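Local coordinates for SufC protein (Thermus thermophilus, PDB 2D2E) that probably binds and hydrolyses ATP as an atypical cytoplasmic ABC-type ATPase of the Suf system for iron-sulfur cluster assembly, at residues Arg111-Gly114 against Val115-Trp119. Numbering follows the deposited sequence.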
ATOM      1  N   ARG A 111      19.737 -11.122   5.781  1.00 20.67           N
ATOM      2  CA  ARG A 111      20.595 -11.726   6.790  1.00 23.73           C
ATOM      3  C   ARG A 111      19.769 -12.357   7.896  1.00 20.47           C
ATOM      4  O   ARG A 111      18.555 -12.145   7.981  1.00 22.48           O
ATOM      5  CB  ARG A 111      21.511 -10.665   7.407  1.00 25.64           C
ATOM      6  CG  ARG A 111      20.759  -9.526   8.095  1.00 28.44           C
ATOM      7  CD  ARG A 111      21.690  -8.664   8.925  1.00 25.20           C
ATOM      8  NE  ARG A 111      21.024  -7.465   9.417  1.00 23.38           N
ATOM      9  CZ  ARG A 111      20.245  -7.427  10.496  1.00 19.75           C
ATOM     10  NH1 ARG A 111      20.028  -8.522  11.219  1.00 22.25           N
ATOM     11  NH2 ARG A 111      19.676  -6.286  10.849  1.00 20.16           N
ATOM     12  N   GLU A 112      20.421 -13.140   8.742  1.00 23.83           N
ATOM     13  CA  GLU A 112      19.707 -13.750   9.843  1.00 20.91           C
ATOM     14  C   GLU A 112      19.367 -12.610  10.795  1.00 20.52           C
ATOM     15  O   GLU A 112      20.040 -11.573  10.803  1.00 19.96           O
ATOM     16  CB  GLU A 112      20.598 -14.783  10.557  1.00 24.63           C
ATOM     17  N   VAL A 113      18.296 -12.780  11.559  1.00 15.74           N
ATOM     18  CA  VAL A 113      17.925 -11.795  12.572  1.00 14.92           C
ATOM     19  C   VAL A 113      17.822 -12.621  13.838  1.00 14.24           C
ATOM     20  O   VAL A 113      17.054 -13.587  13.895  1.00 17.56           O
ATOM     21  CB  VAL A 113      16.549 -11.138  12.298  1.00 17.32           C
ATOM     22  CG1 VAL A 113      16.083 -10.330  13.525  1.00 17.83           C
ATOM     23  CG2 VAL A 113      16.635 -10.220  11.107  1.00 15.36           C
ATOM     24  N   GLY A 114      18.621 -12.267  14.843  1.00 21.95           N
ATOM     25  CA  GLY A 114      18.599 -13.007  16.092  1.00 20.04           C
ATOM     26  C   GLY A 114      17.346 -12.760  16.924  1.00 19.57           C
ATOM     27  O   GLY A 114      16.605 -11.823  16.650  1.00 19.60           O
ATOM     28  N   VAL A 115      17.111 -13.584  17.943  1.00 21.79           N
ATOM     29  CA  VAL A 115      15.920 -13.427  18.775  1.00 21.09           C
ATOM     30  C   VAL A 115      15.815 -12.041  19.418  1.00 18.93           C
ATOM     31  O   VAL A 115      14.726 -11.505  19.544  1.00 17.29           O
ATOM     32  CB  VAL A 115      15.842 -14.495  19.916  1.00 25.83           C
ATOM     33  CG1 VAL A 115      15.580 -15.886  19.334  1.00 29.97           C
ATOM     34  CG2 VAL A 115      17.133 -14.486  20.716  1.00 28.94           C
ATOM     35  N   ALA A 116      16.937 -11.461  19.828  1.00 18.96           N
ATOM     36  CA  ALA A 116      16.890 -10.157  20.475  1.00 19.10           C
ATOM     37  C   ALA A 116      16.396  -9.046  19.550  1.00 18.16           C
ATOM     38  O   ALA A 116      15.502  -8.272  19.897  1.00 17.22           O
ATOM     39  CB  ALA A 116      18.259  -9.794  21.052  1.00 19.68           C
ATOM     40  N   GLU A 117      16.978  -8.975  18.360  1.00 16.87           N
ATOM     41  CA  GLU A 117      16.574  -7.954  17.406  1.00 15.66           C
ATOM     42  C   GLU A 117      15.126  -8.187  16.999  1.00 13.13           C
ATOM     43  O   GLU A 117      14.317  -7.249  16.933  1.00 18.41           O
ATOM     44  CB  GLU A 117      17.458  -8.010  16.147  1.00 20.29           C
ATOM     45  CG  GLU A 117      17.110  -6.938  15.122  1.00 18.77           C
ATOM     46  CD  GLU A 117      17.901  -7.059  13.821  1.00 20.06           C
ATOM     47  OE1 GLU A 117      18.815  -7.901  13.755  1.00 21.37           O
ATOM     48  OE2 GLU A 117      17.605  -6.303  12.865  1.00 23.75           O
ATOM     49  N   PHE A 118      14.797  -9.444  16.729  1.00 13.73           N
ATOM     50  CA  PHE A 118      13.449  -9.765  16.298  1.00 13.76           C
ATOM     51  C   PHE A 118      12.424  -9.356  17.341  1.00 15.78           C
ATOM     52  O   PHE A 118      11.489  -8.611  17.043  1.00 14.24           O
ATOM     53  CB  PHE A 118      13.290 -11.267  16.036  1.00 13.48           C
ATOM     54  CG  PHE A 118      11.875 -11.670  15.725  1.00 13.84           C
ATOM     55  CD1 PHE A 118      11.316 -11.373  14.493  1.00 21.12           C
ATOM     56  CD2 PHE A 118      11.104 -12.345  16.670  1.00 14.88           C
ATOM     57  CE1 PHE A 118      10.000 -11.737  14.192  1.00 19.34           C
ATOM     58  CE2 PHE A 118       9.784 -12.714  16.384  1.00 20.18           C
ATOM     59  CZ  PHE A 118       9.234 -12.406  15.127  1.00 16.30           C
ATOM     60  N   TRP A 119      12.597  -9.823  18.575  1.00 15.96           N
ATOM     61  CA  TRP A 119      11.597  -9.491  19.584  1.00 14.22           C
ATOM     62  C   TRP A 119      11.559  -8.033  19.996  1.00 16.58           C
ATOM     63  O   TRP A 119      10.502  -7.520  20.383  1.00 18.49           O
ATOM     64  CB  TRP A 119      11.751 -10.404  20.812  1.00 16.49           C
ATOM     65  CG  TRP A 119      11.193 -11.778  20.559  1.00 19.29           C
ATOM     66  CD1 TRP A 119      11.896 -12.934  20.333  1.00 23.17           C
ATOM     67  CD2 TRP A 119       9.813 -12.120  20.450  1.00 20.83           C
ATOM     68  NE1 TRP A 119      11.028 -13.974  20.089  1.00 26.24           N
ATOM     69  CE2 TRP A 119       9.744 -13.502  20.157  1.00 22.61           C
ATOM     70  CE3 TRP A 119       8.621 -11.393  20.572  1.00 17.07           C
ATOM     71  CZ2 TRP A 119       8.528 -14.169  19.985  1.00 24.50           C
ATOM     72  CZ3 TRP A 119       7.417 -12.059  20.402  1.00 25.04           C
ATOM     73  CH2 TRP A 119       7.381 -13.436  20.114  1.00 23.64           C
TER
HETATM   74  O   HOH W   1      20.052  -9.943  15.060  1.00 24.19           O
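The Arg111 guanidinium meets the Glu117 carboxylate edge to edge, with Glu117 CD in the guanidinium plane and the two planes 31° apart. Phe118 places its ring edge over the Trp119 ring, with Phe118 CE2 3.9 Å above that plane, over the ring centre. The Arg111-Glu117 pair is an end-on, two-pronged salt bridge at the N-terminus of helix 115-129, where Gly114 is the N-cap residue. Arg111 NH1 donates to Glu117 OE1 at 2.9 Å, and Arg111 NH2 to Glu117 OE2 at 2.9 Å. Both oxygens use their syn lone pairs, and both bonds are fairly straight. Glu117 reaches out because CG is anti to the backbone N (chi1 -178°) and the chain stays extended beyond it. Arg111 NH1 also donates to Glu112 O at 3.1 Å, a more bent bond that ties the guanidinium to its own loop. Glu117 OE2 has a second cationic partner, Lys121, one turn further along the helix. Two cations beside it would probably favour the ionised carboxylate. With an alanine here in place of Glu117, Arg111 and Lys121 would probably both lose this carboxylate partner, leaving the guanidinium with its bond to Glu112 O.

The loop joins helices 97-109 and 115-129 of the ABC ATPase domain, away from the nucleotide site. Val113 crosses Glu117 at about a right angle, its CG1 packed against Glu117 CB and CG. Val113 CG1 also lies 3.9 Å from Phe118 CB. Phe118 rests on Leu101 and Arg102 of helix 97-109, and Val113 O accepts from Arg102. Gly114 O accepts from Phe118 N at 3.0 Å, opening the helical bond pattern. One water joins the cap to the bridge: it accepts from Gly114 N and donates to Glu117 OE1, each at 2.7 Å.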